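Side-chain contacts in kinetochore protein Mis16 (PDB 4XYH), which binds histone H4 and the CENP-A chaperone Scm3, and so probably takes part in depositing centromeric histones in chromatin: residues I340-S345 / W396-L401; K215-S218 / S222-V225; I207-I212 / H263-P268; N87-A92 / I147-L152. All coordinates share one frame; numbering follows the deposited sequence.

Contact 1 (I340-S345 / W396-L401)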
loop_
_atom_site.group_PDB
_atom_site.type_symbol
_atom_site.label_atom_id
_atom_site.label_comp_id
_atom_site.label_asym_id
_atom_site.label_seq_id
_atom_site.Cartn_x
_atom_site.Cartn_y
_atom_site.Cartn_z
ATOM N N ILE A 340 16.209 1.804 -2.460
ATOM C CA ILE A 340 15.594 1.431 -1.199
ATOM C C ILE A 340 14.123 1.071 -1.393
ATOM O O ILE A 340 13.363 1.843 -1.985
ATOM C CB ILE A 340 15.699 2.580 -0.175
ATOM C CG1 ILE A 340 17.166 2.996 0.047
ATOM C CG2 ILE A 340 14.997 2.217 1.124
ATOM C CD1 ILE A 340 18.031 1.977 0.762
ATOM N N LEU A 341 13.731 -0.104 -0.911
ATOM C CA LEU A 341 12.316 -0.476 -0.862
ATOM C C LEU A 341 11.969 -1.176 0.456
ATOM O O LEU A 341 12.843 -1.648 1.182
ATOM C CB LEU A 341 11.927 -1.368 -2.047
ATOM C CG LEU A 341 12.267 -2.855 -2.003
ATOM C CD1 LEU A 341 11.527 -3.631 -3.085
ATOM C CD2 LEU A 341 13.753 -3.012 -2.193
ATOM N N VAL A 342 10.682 -1.202 0.765
ATOM C CA VAL A 342 10.199 -1.754 2.009
ATOM C C VAL A 342 9.137 -2.818 1.691
ATOM O O VAL A 342 8.381 -2.678 0.722
ATOM C CB VAL A 342 9.631 -0.636 2.931
ATOM C CG1 VAL A 342 8.319 -0.051 2.386
ATOM C CG2 VAL A 342 9.415 -1.167 4.293
ATOM N N THR A 343 9.116 -3.893 2.477
ATOM C CA THR A 343 8.146 -4.962 2.304
ATOM C C THR A 343 7.543 -5.348 3.655
ATOM O O THR A 343 8.109 -5.048 4.707
ATOM C CB THR A 343 8.776 -6.222 1.653
ATOM O OG1 THR A 343 9.789 -6.764 2.514
ATOM C CG2 THR A 343 9.397 -5.886 0.309
ATOM N N SER A 344 6.395 -6.017 3.614
ATOM C CA SER A 344 5.672 -6.405 4.818
ATOM C C SER A 344 5.149 -7.813 4.620
ATOM O O SER A 344 4.857 -8.225 3.493
ATOM C CB SER A 344 4.511 -5.454 5.115
ATOM O OG SER A 344 3.331 -5.844 4.413
ATOM N N SER A 345 5.001 -8.535 5.717
ATOM C CA SER A 345 4.701 -9.944 5.621
ATOM C C SER A 345 3.783 -10.432 6.739
ATOM O O SER A 345 3.615 -9.780 7.771
ATOM C CB SER A 345 6.009 -10.741 5.620
ATOM O OG SER A 345 5.776 -12.130 5.707
ATOM N N TRP A 396 13.160 8.930 5.636
ATOM C CA TRP A 396 13.163 7.738 6.481
ATOM C C TRP A 396 12.079 7.674 7.536
ATOM O O TRP A 396 12.316 7.170 8.633
ATOM C CB TRP A 396 14.535 7.587 7.156
ATOM C CG TRP A 396 15.560 7.235 6.146
ATOM C CD1 TRP A 396 16.448 8.081 5.553
ATOM C CD2 TRP A 396 15.760 5.956 5.545
ATOM N NE1 TRP A 396 17.205 7.401 4.638
ATOM C CE2 TRP A 396 16.801 6.094 4.610
ATOM C CE3 TRP A 396 15.160 4.705 5.709
ATOM C CZ2 TRP A 396 17.265 5.028 3.843
ATOM C CZ3 TRP A 396 15.625 3.645 4.948
ATOM C CH2 TRP A 396 16.665 3.813 4.027
ATOM N N VAL A 397 10.885 8.153 7.213
ATOM C CA VAL A 397 9.771 7.968 8.124
ATOM C C VAL A 397 8.736 7.060 7.475
ATOM O O VAL A 397 8.341 7.293 6.340
ATOM C CB VAL A 397 9.127 9.306 8.519
ATOM C CG1 VAL A 397 7.869 9.069 9.360
ATOM C CG2 VAL A 397 10.141 10.186 9.281
ATOM N N LEU A 398 8.292 6.027 8.190
ATOM C CA LEU A 398 7.305 5.100 7.643
ATOM C C LEU A 398 6.105 4.975 8.552
ATOM O O LEU A 398 6.212 5.134 9.768
ATOM C CB LEU A 398 7.919 3.716 7.407
ATOM C CG LEU A 398 8.979 3.774 6.304
ATOM C CD1 LEU A 398 10.391 3.965 6.883
ATOM C CD2 LEU A 398 8.925 2.587 5.398
ATOM N N ALA A 399 4.959 4.704 7.947
ATOM C CA ALA A 399 3.778 4.323 8.683
ATOM C C ALA A 399 3.453 2.878 8.318
ATOM O O ALA A 399 3.544 2.496 7.146
ATOM C CB ALA A 399 2.600 5.255 8.351
ATOM N N SER A 400 3.083 2.074 9.312
ATOM C CA SER A 400 2.669 0.697 9.048
ATOM C C SER A 400 1.524 0.281 9.965
ATOM O O SER A 400 1.442 0.719 11.112
ATOM C CB SER A 400 3.855 -0.272 9.194
ATOM O OG SER A 400 4.548 -0.089 10.423
ATOM N N LEU A 401 0.647 -0.556 9.427
ATOM C CA LEU A 401 -0.556 -1.039 10.106
ATOM C C LEU A 401 -0.534 -2.541 10.243
ATOM O O LEU A 401 -0.074 -3.239 9.340
ATOM C CB LEU A 401 -1.820 -0.680 9.328
ATOM C CG LEU A 401 -2.351 0.735 9.235
ATOM C CD1 LEU A 401 -3.373 0.737 8.116
ATOM C CD2 LEU A 401 -2.977 1.117 10.563
#

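Contact 2 (K215-S218 / S222-V225)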
loop_
_atom_site.group_PDB
_atom_site.type_symbol
_atom_site.label_atom_id
_atom_site.label_comp_id
_atom_site.label_asym_id
_atom_site.label_seq_id
_atom_site.Cartn_x
_atom_site.Cartn_y
_atom_site.Cartn_z
ATOM N N LYS A 215 -16.495 15.491 -13.946
ATOM C CA LYS A 215 -17.774 15.139 -13.332
ATOM C C LYS A 215 -18.001 15.978 -12.069
ATOM O O LYS A 215 -17.196 15.931 -11.151
ATOM C CB LYS A 215 -17.830 13.642 -13.006
ATOM C CG LYS A 215 -17.496 12.732 -14.197
ATOM C CD LYS A 215 -18.321 11.451 -14.186
ATOM C CE LYS A 215 -17.760 10.404 -15.132
ATOM N NZ LYS A 215 -17.524 10.938 -16.496
ATOM N N SER A 216 -19.084 16.754 -12.035
ATOM C CA SER A 216 -19.352 17.651 -10.905
ATOM C C SER A 216 -19.732 16.861 -9.671
ATOM O O SER A 216 -20.632 16.009 -9.719
ATOM C CB SER A 216 -20.473 18.647 -11.222
ATOM O OG SER A 216 -20.162 19.435 -12.354
ATOM N N LEU A 217 -19.048 17.153 -8.567
ATOM C CA LEU A 217 -19.344 16.506 -7.301
ATOM C C LEU A 217 -19.996 17.525 -6.387
ATOM O O LEU A 217 -19.617 18.687 -6.401
ATOM C CB LEU A 217 -18.065 15.933 -6.677
ATOM C CG LEU A 217 -17.202 15.114 -7.649
ATOM C CD1 LEU A 217 -15.874 14.712 -7.017
ATOM C CD2 LEU A 217 -17.966 13.887 -8.129
ATOM N N SER A 218 -20.987 17.102 -5.611
ATOM C CA SER A 218 -21.624 18.005 -4.657
ATOM C C SER A 218 -22.280 17.230 -3.536
ATOM O O SER A 218 -22.437 16.007 -3.618
ATOM C CB SER A 218 -22.666 18.887 -5.349
ATOM O OG SER A 218 -23.922 18.235 -5.370
ATOM N N SER A 222 -24.868 11.575 -4.373
ATOM C CA SER A 222 -23.787 10.859 -5.043
ATOM C C SER A 222 -24.150 10.592 -6.497
ATOM O O SER A 222 -25.292 10.270 -6.794
ATOM C CB SER A 222 -23.495 9.536 -4.336
ATOM O OG SER A 222 -22.494 8.814 -5.038
ATOM N N ILE A 223 -23.192 10.716 -7.407
ATOM C CA ILE A 223 -23.437 10.283 -8.782
ATOM C C ILE A 223 -22.907 8.866 -9.018
ATOM O O ILE A 223 -21.947 8.440 -8.375
ATOM C CB ILE A 223 -22.802 11.239 -9.811
ATOM C CG1 ILE A 223 -21.285 11.246 -9.681
ATOM C CG2 ILE A 223 -23.338 12.660 -9.634
ATOM C CD1 ILE A 223 -20.592 12.132 -10.715
ATOM N N ASP A 224 -23.550 8.137 -9.932
ATOM C CA ASP A 224 -23.056 6.837 -10.388
ATOM C C ASP A 224 -22.088 6.991 -11.564
ATOM O O ASP A 224 -22.272 7.842 -12.432
ATOM C CB ASP A 224 -24.217 5.932 -10.781
ATOM C CG ASP A 224 -25.036 5.496 -9.589
ATOM O OD1 ASP A 224 -24.441 5.247 -8.517
ATOM O OD2 ASP A 224 -26.277 5.413 -9.715
ATOM N N VAL A 225 -21.032 6.187 -11.563
ATOM C CA VAL A 225 -20.035 6.246 -12.617
ATOM C C VAL A 225 -19.822 4.846 -13.171
ATOM O O VAL A 225 -19.748 3.872 -12.415
ATOM C CB VAL A 225 -18.693 6.832 -12.113
ATOM C CG1 VAL A 225 -17.642 6.822 -13.217
ATOM C CG2 VAL A 225 -18.901 8.236 -11.604
#

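Contact 3 (I207-I212 / H263-P268)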
loop_
_atom_site.group_PDB
_atom_site.type_symbol
_atom_site.label_atom_id
_atom_site.label_comp_id
_atom_site.label_asym_id
_atom_site.label_seq_id
_atom_site.Cartn_x
_atom_site.Cartn_y
_atom_site.Cartn_z
ATOM N N ILE A 207 -10.537 -5.931 -14.070
ATOM C CA ILE A 207 -9.855 -4.673 -13.844
ATOM C C ILE A 207 -10.688 -3.591 -14.502
ATOM O O ILE A 207 -10.989 -3.682 -15.696
ATOM C CB ILE A 207 -8.429 -4.637 -14.450
ATOM C CG1 ILE A 207 -7.474 -5.570 -13.708
ATOM C CG2 ILE A 207 -7.890 -3.228 -14.424
ATOM C CD1 ILE A 207 -6.151 -5.801 -14.463
ATOM N N CYS A 208 -11.069 -2.567 -13.745
ATOM C CA CYS A 208 -11.815 -1.486 -14.355
ATOM C C CYS A 208 -10.966 -0.240 -14.439
ATOM O O CYS A 208 -10.198 0.048 -13.534
ATOM C CB CYS A 208 -13.095 -1.197 -13.581
ATOM S SG CYS A 208 -14.265 -2.542 -13.591
ATOM N N VAL A 209 -11.103 0.498 -15.535
ATOM C CA VAL A 209 -10.467 1.801 -15.654
ATOM C C VAL A 209 -11.578 2.844 -15.651
ATOM O O VAL A 209 -12.582 2.699 -16.350
ATOM C CB VAL A 209 -9.599 1.922 -16.920
ATOM C CG1 VAL A 209 -9.078 3.362 -17.082
ATOM C CG2 VAL A 209 -8.435 0.917 -16.866
ATOM N N TRP A 210 -11.394 3.875 -14.833
ATOM C CA TRP A 210 -12.417 4.861 -14.569
ATOM C C TRP A 210 -11.919 6.253 -14.943
ATOM O O TRP A 210 -10.721 6.518 -14.953
ATOM C CB TRP A 210 -12.821 4.841 -13.086
ATOM C CG TRP A 210 -13.146 3.468 -12.496
ATOM C CD1 TRP A 210 -12.267 2.588 -11.927
ATOM C CD2 TRP A 210 -14.447 2.863 -12.382
ATOM N NE1 TRP A 210 -12.936 1.473 -11.473
ATOM C CE2 TRP A 210 -14.273 1.616 -11.744
ATOM C CE3 TRP A 210 -15.737 3.251 -12.776
ATOM C CZ2 TRP A 210 -15.333 0.753 -11.493
ATOM C CZ3 TRP A 210 -16.795 2.402 -12.518
ATOM C CH2 TRP A 210 -16.588 1.158 -11.878
ATOM N N ASP A 211 -12.841 7.156 -15.223
ATOM C CA ASP A 211 -12.455 8.533 -15.519
ATOM C C ASP A 211 -13.462 9.489 -14.880
ATOM O O ASP A 211 -14.639 9.460 -15.209
ATOM C CB ASP A 211 -12.359 8.736 -17.029
ATOM C CG ASP A 211 -11.883 10.127 -17.411
ATOM O OD1 ASP A 211 -11.383 10.876 -16.540
ATOM O OD2 ASP A 211 -12.005 10.468 -18.608
ATOM N N ILE A 212 -13.000 10.315 -13.948
ATOM C CA ILE A 212 -13.909 11.200 -13.224
ATOM C C ILE A 212 -13.626 12.669 -13.506
ATOM O O ILE A 212 -14.290 13.539 -12.944
ATOM C CB ILE A 212 -13.845 10.972 -11.687
ATOM C CG1 ILE A 212 -12.424 11.234 -11.186
ATOM C CG2 ILE A 212 -14.330 9.582 -11.341
ATOM C CD1 ILE A 212 -12.350 11.602 -9.735
ATOM N N HIS A 263 -0.579 -3.709 -18.996
ATOM C CA HIS A 263 -1.702 -3.382 -19.844
ATOM C C HIS A 263 -1.483 -2.026 -20.462
ATOM O O HIS A 263 -0.953 -1.123 -19.801
ATOM C CB HIS A 263 -3.009 -3.395 -19.049
ATOM C CG HIS A 263 -3.142 -4.574 -18.141
ATOM N ND1 HIS A 263 -3.664 -5.777 -18.559
ATOM C CD2 HIS A 263 -2.791 -4.747 -16.844
ATOM C CE1 HIS A 263 -3.638 -6.638 -17.559
ATOM N NE2 HIS A 263 -3.118 -6.035 -16.506
ATOM N N ASP A 264 -1.893 -1.898 -21.725
ATOM C CA ASP A 264 -1.948 -0.618 -22.430
ATOM C C ASP A 264 -3.392 -0.116 -22.441
ATOM O O ASP A 264 -4.227 -0.635 -23.192
ATOM C CB ASP A 264 -1.419 -0.772 -23.861
ATOM C CG ASP A 264 -1.345 0.556 -24.621
ATOM O OD1 ASP A 264 -1.963 1.550 -24.183
ATOM O OD2 ASP A 264 -0.671 0.605 -25.677
ATOM N N THR A 265 -3.685 0.903 -21.634
ATOM C CA THR A 265 -5.078 1.321 -21.439
ATOM C C THR A 265 -5.668 2.061 -22.642
ATOM O O THR A 265 -6.856 2.395 -22.645
ATOM C CB THR A 265 -5.242 2.210 -20.181
ATOM O OG1 THR A 265 -4.418 3.382 -20.286
ATOM C CG2 THR A 265 -4.862 1.433 -18.942
ATOM N N ARG A 266 -4.849 2.294 -23.666
ATOM C CA ARG A 266 -5.334 2.894 -24.904
ATOM C C ARG A 266 -6.035 1.862 -25.797
ATOM O O ARG A 266 -6.784 2.213 -26.700
ATOM C CB ARG A 266 -4.180 3.556 -25.656
ATOM C CG ARG A 266 -3.691 4.843 -25.006
ATOM C CD ARG A 266 -2.320 5.240 -25.523
ATOM N NE ARG A 266 -1.441 4.079 -25.604
ATOM C CZ ARG A 266 -0.125 4.138 -25.785
ATOM N NH1 ARG A 266 0.480 5.310 -25.897
ATOM N NH2 ARG A 266 0.588 3.019 -25.843
ATOM N N LEU A 267 -5.792 0.588 -25.530
ATOM C CA LEU A 267 -6.342 -0.487 -26.347
ATOM C C LEU A 267 -7.647 -0.989 -25.740
ATOM O O LEU A 267 -7.820 -0.967 -24.523
ATOM C CB LEU A 267 -5.331 -1.630 -26.473
ATOM C CG LEU A 267 -4.277 -1.530 -27.580
ATOM C CD1 LEU A 267 -3.830 -0.102 -27.823
ATOM C CD2 LEU A 267 -3.076 -2.403 -27.262
ATOM N N PRO A 268 -8.586 -1.430 -26.586
ATOM C CA PRO A 268 -9.856 -1.952 -26.059
ATOM C C PRO A 268 -9.653 -3.312 -25.382
ATOM O O PRO A 268 -8.544 -3.848 -25.444
ATOM C CB PRO A 268 -10.728 -2.068 -27.313
ATOM C CG PRO A 268 -9.742 -2.307 -28.415
ATOM C CD PRO A 268 -8.526 -1.490 -28.058
#

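Contact 4 (N87-A92 / I147-L152)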
loop_
_atom_site.group_PDB
_atom_site.type_symbol
_atom_site.label_atom_id
_atom_site.label_comp_id
_atom_site.label_asym_id
_atom_site.label_seq_id
_atom_site.Cartn_x
_atom_site.Cartn_y
_atom_site.Cartn_z
ATOM N N ASN A 87 -18.830 2.483 9.054
ATOM C CA ASN A 87 -17.426 2.600 8.688
ATOM C C ASN A 87 -17.071 4.049 8.373
ATOM O O ASN A 87 -17.916 4.819 7.889
ATOM C CB ASN A 87 -17.095 1.709 7.487
ATOM C CG ASN A 87 -16.906 0.253 7.874
ATOM O OD1 ASN A 87 -15.865 -0.134 8.428
ATOM N ND2 ASN A 87 -17.907 -0.569 7.580
ATOM N N TYR A 88 -15.824 4.433 8.624
ATOM C CA TYR A 88 -15.411 5.772 8.214
ATOM C C TYR A 88 -14.134 5.792 7.414
ATOM O O TYR A 88 -13.180 5.052 7.704
ATOM C CB TYR A 88 -15.210 6.694 9.417
ATOM C CG TYR A 88 -16.381 6.821 10.362
ATOM C CD1 TYR A 88 -17.378 7.772 10.150
ATOM C CD2 TYR A 88 -16.465 6.028 11.494
ATOM C CE1 TYR A 88 -18.431 7.911 11.035
ATOM C CE2 TYR A 88 -17.514 6.160 12.385
ATOM C CZ TYR A 88 -18.493 7.102 12.154
ATOM O OH TYR A 88 -19.540 7.225 13.042
ATOM N N LEU A 89 -14.119 6.664 6.413
ATOM C CA LEU A 89 -12.873 7.145 5.837
ATOM C C LEU A 89 -12.342 8.192 6.816
ATOM O O LEU A 89 -13.109 9.029 7.299
ATOM C CB LEU A 89 -13.100 7.733 4.437
ATOM C CG LEU A 89 -11.883 8.313 3.732
ATOM C CD1 LEU A 89 -10.851 7.211 3.418
ATOM C CD2 LEU A 89 -12.323 9.052 2.442
ATOM N N GLN A 90 -11.050 8.150 7.120
ATOM C CA GLN A 90 -10.513 8.969 8.204
ATOM C C GLN A 90 -9.264 9.728 7.802
ATOM O O GLN A 90 -8.415 9.215 7.060
ATOM C CB GLN A 90 -10.184 8.102 9.435
ATOM C CG GLN A 90 -11.368 7.335 10.002
ATOM C CD GLN A 90 -11.024 6.543 11.259
ATOM O OE1 GLN A 90 -11.655 6.716 12.295
ATOM N NE2 GLN A 90 -10.047 5.643 11.157
ATOM N N VAL A 91 -9.157 10.950 8.308
ATOM C CA VAL A 91 -7.936 11.737 8.197
ATOM C C VAL A 91 -7.369 11.903 9.599
ATOM O O VAL A 91 -8.081 12.316 10.514
ATOM C CB VAL A 91 -8.164 13.133 7.575
ATOM C CG1 VAL A 91 -6.832 13.906 7.484
ATOM C CG2 VAL A 91 -8.822 13.013 6.214
ATOM N N ALA A 92 -6.095 11.563 9.766
ATOM C CA ALA A 92 -5.432 11.716 11.054
ATOM C C ALA A 92 -4.326 12.753 10.945
ATOM O O ALA A 92 -3.720 12.905 9.889
ATOM C CB ALA A 92 -4.868 10.391 11.526
ATOM N N ILE A 147 -10.352 11.820 -2.919
ATOM C CA ILE A 147 -9.988 10.481 -2.425
ATOM C C ILE A 147 -10.803 9.414 -3.160
ATOM O O ILE A 147 -12.025 9.566 -3.338
ATOM C CB ILE A 147 -10.243 10.310 -0.903
ATOM C CG1 ILE A 147 -9.729 11.505 -0.090
ATOM C CG2 ILE A 147 -9.666 8.957 -0.390
ATOM C CD1 ILE A 147 -8.245 11.706 -0.166
ATOM N N ALA A 148 -10.134 8.353 -3.609
ATOM C CA ALA A 148 -10.837 7.175 -4.112
ATOM C C ALA A 148 -10.719 6.057 -3.085
ATOM O O ALA A 148 -9.689 5.938 -2.428
ATOM C CB ALA A 148 -10.277 6.732 -5.454
ATOM N N THR A 149 -11.764 5.248 -2.933
ATOM C CA THR A 149 -11.685 4.073 -2.056
ATOM C C THR A 149 -12.326 2.876 -2.712
ATOM O O THR A 149 -13.050 3.028 -3.685
ATOM C CB THR A 149 -12.396 4.263 -0.680
ATOM O OG1 THR A 149 -13.814 4.134 -0.844
ATOM C CG2 THR A 149 -12.068 5.598 -0.034
ATOM N N LEU A 150 -12.062 1.686 -2.165
ATOM C CA LEU A 150 -12.789 0.463 -2.517
ATOM C C LEU A 150 -13.584 -0.020 -1.309
ATOM O O LEU A 150 -13.016 -0.225 -0.226
ATOM C CB LEU A 150 -11.833 -0.637 -2.954
ATOM C CG LEU A 150 -11.407 -0.701 -4.414
ATOM C CD1 LEU A 150 -10.296 -1.768 -4.586
ATOM C CD2 LEU A 150 -12.615 -0.981 -5.319
ATOM N N GLY A 151 -14.883 -0.224 -1.484
ATOM C CA GLY A 151 -15.727 -0.546 -0.354
ATOM C C GLY A 151 -16.690 -1.694 -0.576
ATOM O O GLY A 151 -16.336 -2.689 -1.211
ATOM N N LEU A 152 -17.903 -1.534 -0.041
ATOM C CA LEU A 152 -18.943 -2.560 -0.066
ATOM C C LEU A 152 -19.108 -3.208 -1.433
ATOM O O LEU A 152 -19.269 -2.518 -2.448
ATOM C CB LEU A 152 -20.272 -1.962 0.380
ATOM C CG LEU A 152 -21.460 -2.917 0.469
ATOM C CD1 LEU A 152 -21.253 -3.912 1.610
ATOM C CD2 LEU A 152 -22.741 -2.128 0.670
#

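Contact 1 (I340-S345 / W396-L401)
The indole of W396 reaches I340 through the far corner of its six-membered ring. W396 CH2 lies 3.7 Å from I340 CG2, and W396 CZ3 4.1 Å from the same methyl. I340 closes round that corner with a second branch as well, its CD1 coming to 4.0 Å from W396 CH2. The two side chains cross at about a right angle, and the methyl meets the indole obliquely. In I340, chi1 of -57° puts CG2 opposite the backbone N and CG1 beside it, and the chi2 bend of -69° carries CD1 back to the ring.

The segments are the second strands of successive blades in a seven-bladed WD-repeat beta-propeller, so this is blade-to-blade packing of buried side chains. W390, on the strand 385-390 next to 398-402, touches I340, V342 and L398, while W417 stacks on W396. Two residues further along each segment, V342 and L398 meet tip to tip: L398 CD2 approaches both valine methyls, 3.9 Å from V342 CG2 and 4.0 Å from V342 CG1.

An alanine in place of I340 lacks both branches at this corner, and the outer ring of W396 would probably be left with a gap between the blades beside W390. Further along the strands, T343 OG1 is hydrogen-bonded to H324 and W353, and S400 OG to H381 and W410.

Contact 2 (K215-S218 / S222-V225)
I223 and K215 meet through aliphatic carbon, and no aromatic ring, side-chain amide or guanidinium group takes part on either side. The flat group that does come close is the backbone carbonyl of S216, whose O lies 4.0 Å from I223 CD1; the other neighbours of that methyl are saturated carbons. K215 CB approaches I223 CD1 to 3.9 Å, and L217 CD2 lies 4.1 Å from the same I223 methyl, with the leucine and isoleucine side chains crossing at about a right angle.

I223 CD1 is thus touched by three consecutive residues of 215-218. Its CG1 lies between the backbone N and the carbonyl carbon (chi1 64°), and the extended second torsion (178°) pushes CD1 out to the far end of the side chain. Beside it, the lysine chain runs obliquely over V225. K215 CE is 4.1 Å from V225 CG1 and K215 CD 4.2 Å from V225 CG2, each valine methyl facing a methylene of the lysine.

The contact folds the long connection after strand 207-211 back against the short strand 223-225. That strand pairs in parallel with strand 176-178 at the margin of the neighbouring blade's sheet in the propeller, and D224 forms a salt bridge there with R179.

Because K215 contributes its methylenes, the contact is apolar although the residue itself is exposed: the hydrocarbon part of an exposed, charged side chain covers I223 and the buried V225, and cohesion between the segments comes from van der Waals packing.

Contact 3 (I207-I212 / H263-P268)
I207 and H263 point at each other from opposite directions across the gap between two adjacent blades of the WD-repeat propeller, each residue lying on the third strand of its blade. The isoleucine supplies its end methyl and the histidine the outer part of its imidazole: I207 CD1 lies 3.7 Å from H263 NE2 and 4.1 Å from H263 CE1, meeting the ring obliquely. An extended chi2 of 167° carries that methyl as far as the ring. Both imidazole nitrogens have polar partners of their own, NE2 with S253 OG and ND1 with R233, which would fix the rotation of the ring while I207 packs against it. V238 and L241 of strand 238-243 line the same isoleucine.

At the second meeting point the side chains cross at about a right angle. V209 CG2 and T265 CG2 touch loosely at 4.2 Å; the threonine thus turns a methyl to the valine, while its OG1 makes a weak hydrogen bond to A249 O.

T265 itself belongs to the type I turn from D264 to L267, by which the chain leaves the strand. D264 OD1 accepts from R266 N (3.0 Å), an Asx turn, and also from R266 NE (2.9 Å). In a salt bridge R266 grips the carboxylate side-on; its second bond, R266 NH2 to D264 OD2 at 2.7 Å, is nearly straight at 177°, with OD2 in the guanidinium plane.

Contact 4 (N87-A92 / I147-L152)
In the seven-bladed propeller the strand 87-97 of one blade faces the strand 146-150 of the next, and between these two segments L89 alone makes the crossing contacts. It reaches over with both of its methyls, each directed at a different residue. L89 CD2 lies 3.9 Å from I147 CG2 and 4.1 Å from I147 CB, whereas L89 CD1 comes to 4.0 Å from T149 CG2. The leucine crosses both partners at a slant. Its first torsion (178°) sends CG away from the backbone N, and the chi2 of 65° spreads the two methyls over the alternate side chains of the opposite strand.

F159 from strand 156-160 packs against L89 and T149, and L76 from strand 70-77 against L89 and I147, so the leucine is buried among residues of both blades. T149 divides its two branches: CG2 faces the leucine, and OG1 takes a hydrogen bond with H130 NE2, at the end of strand 123-130.

Chemically the meeting of the two strands is pure hydrocarbon. The threonine hydroxyl, although buried, is satisfied by a histidine on the blade of L89, which makes the apolar contact and the polar link neighbours in one interface.

Overall arrangement
Contacts 1, 3 and 4 are buried and each joins one propeller blade to the next, whereas contact 2 lies at the surface, its centre about 26 Å from that of the chain. Of the blade junctions, contact 1 is nearest the chain's centre; contacts 1 and 4 meet through carbon alone, the threonine of contact 4 turning its hydroxyl to a histidine outside the segments, while contact 3 sets a methyl against a histidine ring. Contact 2 uses lysine methylenes instead. It is nested in the chain between the segments of contact 3 and touches it where V225 O meets W210 CZ3 at 3.3 Å. Contacts 2 and 4 share a sheet, through strands 223-225 and 146-150.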